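Local coordinates for galactofuranose-binding protein YtfQ (Escherichia coli, PDB 2VK2), which binds alpha- and beta-galactofuranose in the periplasm as the solute-binding component of the YtfQRT-YjfF ABC transporter, at residues A[110-115]-A[275-280]. Numbering follows the deposited sequence.
Sequences ILEGKL and TKSTLY
S277 packs against L111, E112 and L115 in a small, water-bridged surface contact between the first turns of helix 109-124 and the segment that links the two sheets of the chain. No direct hydrogen bond joins 110-115 to 275-280, and only 226 Å² is buried, so apolar packing and one water carry the contact. S277 CB meets two methyls, lying 4.0 Å from L115 CD1 and 4.1 Å from L111 CD2. Different first torsions, 174° in L111 and -71° in L115, turn these leucines, one helical turn apart, so that both methyls end at that carbon. L279 CD2 adds a looser touch, 4.3 Å from L115 O. S277 OG rests 3.6 Å from the methylene E112 CG; its polar link to E112 runs through a water, to which OG donates at 2.7 Å and which donates onward to E112 OE2 at 2.6 Å. The other carboxylate oxygen, OE1, forms a salt bridge with galactofuranose-binding R146, so E112, whose side chain comes within about 6 Å of the bound sugar, is a second-shell residue behind R146. Backbone hydrogen bonds pair T275 with T106 and T278 with E246, tying 275-280 to both sheets as one of the three interdomain crossovers characteristic of the type I periplasmic sugar-binding fold, here beside the ligand cleft.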
loop_
_atom_site.group_PDB
_atom_site.type_symbol
_atom_site.label_atom_id
_atom_site.label_comp_id
_atom_site.label_asym_id
_atom_site.label_seq_id
_atom_site.Cartn_x
_atom_site.Cartn_y
_atom_site.Cartn_z
ATOM N N ILE A 110 -0.936 -9.704 3.603
ATOM C CA ILE A 110 -1.429 -11.004 3.170
ATOM C C ILE A 110 -2.943 -11.044 3.378
ATOM O O ILE A 110 -3.692 -11.436 2.480
ATOM C CB ILE A 110 -0.744 -12.170 3.924
ATOM C CG1 ILE A 110 0.771 -12.154 3.676
ATOM C CG2 ILE A 110 -1.340 -13.497 3.483
ATOM C CD1 ILE A 110 1.533 -13.258 4.370
ATOM N N LEU A 111 -3.390 -10.611 4.554
ATOM C CA LEU A 111 -4.821 -10.516 4.849
ATOM C C LEU A 111 -5.565 -9.633 3.850
ATOM O O LEU A 111 -6.655 -9.982 3.414
ATOM C CB LEU A 111 -5.057 -9.993 6.270
ATOM C CG LEU A 111 -6.514 -9.706 6.652
ATOM C CD1 LEU A 111 -7.345 -10.985 6.636
ATOM C CD2 LEU A 111 -6.570 -9.032 8.013
ATOM N N GLU A 112 -4.991 -8.490 3.492
ATOM C CA GLU A 112 -5.627 -7.600 2.519
ATOM C C GLU A 112 -5.919 -8.342 1.217
ATOM O O GLU A 112 -7.019 -8.238 0.671
ATOM C CB GLU A 112 -4.743 -6.392 2.231
ATOM C CG GLU A 112 -4.613 -5.405 3.381
ATOM C CD GLU A 112 -3.601 -4.324 3.087
ATOM O OE1 GLU A 112 -2.604 -4.629 2.404
ATOM O OE2 GLU A 112 -3.797 -3.171 3.525
ATOM N N GLY A 113 -4.936 -9.086 0.718
ATOM C CA GLY A 113 -5.116 -9.881 -0.495
ATOM C C GLY A 113 -6.150 -10.977 -0.323
ATOM O O GLY A 113 -6.956 -11.233 -1.220
ATOM N N LYS A 114 -6.133 -11.617 0.841
ATOM C CA LYS A 114 -7.101 -12.657 1.179
ATOM C C LYS A 114 -8.531 -12.126 1.207
ATOM O O LYS A 114 -9.452 -12.799 0.754
ATOM C CB LYS A 114 -6.755 -13.262 2.538
ATOM C CG LYS A 114 -7.668 -14.375 3.004
ATOM C CD LYS A 114 -7.235 -14.867 4.370
ATOM C CE LYS A 114 -8.040 -16.064 4.825
ATOM N NZ LYS A 114 -9.480 -15.741 4.980
ATOM N N LEU A 115 -8.716 -10.930 1.755
ATOM C CA LEU A 115 -10.051 -10.333 1.820
ATOM C C LEU A 115 -10.648 -10.147 0.425
ATOM O O LEU A 115 -11.828 -10.429 0.209
ATOM C CB LEU A 115 -10.015 -9.000 2.568
ATOM C CG LEU A 115 -9.784 -9.096 4.079
ATOM C CD1 LEU A 115 -9.548 -7.713 4.665
ATOM C CD2 LEU A 115 -10.953 -9.787 4.775
ATOM N N THR A 275 -2.054 -2.506 11.781
ATOM C CA THR A 275 -3.248 -1.678 11.615
ATOM C C THR A 275 -4.397 -2.566 11.133
ATOM O O THR A 275 -4.171 -3.693 10.688
ATOM C CB THR A 275 -3.004 -0.541 10.612
ATOM O OG1 THR A 275 -2.676 -1.088 9.330
ATOM C CG2 THR A 275 -1.854 0.348 11.082
ATOM N N LYS A 276 -5.624 -2.056 11.226
ATOM C CA LYS A 276 -6.829 -2.833 10.925
ATOM C C LYS A 276 -7.199 -2.786 9.441
ATOM O O LYS A 276 -7.176 -1.721 8.827
ATOM C CB LYS A 276 -8.007 -2.316 11.763
ATOM C CG LYS A 276 -9.318 -3.072 11.543
ATOM C CD LYS A 276 -10.424 -2.609 12.488
ATOM C CE LYS A 276 -10.191 -3.059 13.926
ATOM N NZ LYS A 276 -10.039 -4.535 14.054
ATOM N N SER A 277 -7.562 -3.946 8.891
ATOM C CA SER A 277 -8.021 -4.062 7.502
ATOM C C SER A 277 -9.505 -4.408 7.451
ATOM O O SER A 277 -9.953 -5.319 8.145
ATOM C CB SER A 277 -7.242 -5.156 6.773
ATOM O OG SER A 277 -5.855 -4.878 6.759
ATOM N N THR A 278 -10.255 -3.693 6.613
ATOM C CA THR A 278 -11.692 -3.916 6.461
ATOM C C THR A 278 -12.086 -3.865 4.990
ATOM O O THR A 278 -11.713 -2.933 4.280
ATOM C CB THR A 278 -12.505 -2.850 7.219
ATOM O OG1 THR A 278 -12.042 -2.765 8.572
ATOM C CG2 THR A 278 -13.992 -3.191 7.205
ATOM N N LEU A 279 -12.840 -4.869 4.546
ATOM C CA LEU A 279 -13.390 -4.895 3.191
ATOM C C LEU A 279 -14.595 -3.967 3.090
ATOM O O LEU A 279 -15.497 -4.020 3.931
ATOM C CB LEU A 279 -13.817 -6.315 2.819
ATOM C CG LEU A 279 -14.419 -6.505 1.424
ATOM C CD1 LEU A 279 -13.355 -6.338 0.355
ATOM C CD2 LEU A 279 -15.076 -7.866 1.323
ATOM N N TYR A 280 -14.607 -3.132 2.057
ATOM C CA TYR A 280 -15.735 -2.254 1.775
ATOM C C TYR A 280 -16.260 -2.487 0.366
ATOM O O TYR A 280 -15.492 -2.647 -0.584
ATOM C CB TYR A 280 -15.332 -0.794 1.972
ATOM C CG TYR A 280 -15.174 -0.428 3.429
ATOM C CD1 TYR A 280 -16.279 -0.352 4.271
ATOM C CD2 TYR A 280 -13.919 -0.169 3.972
ATOM C CE1 TYR A 280 -16.142 -0.026 5.610
ATOM C CE2 TYR A 280 -13.773 0.161 5.313
ATOM C CZ TYR A 280 -14.888 0.231 6.125
ATOM O OH TYR A 280 -14.752 0.558 7.455
HETATM O O HOH W 1 -5.440 -2.561 5.483
#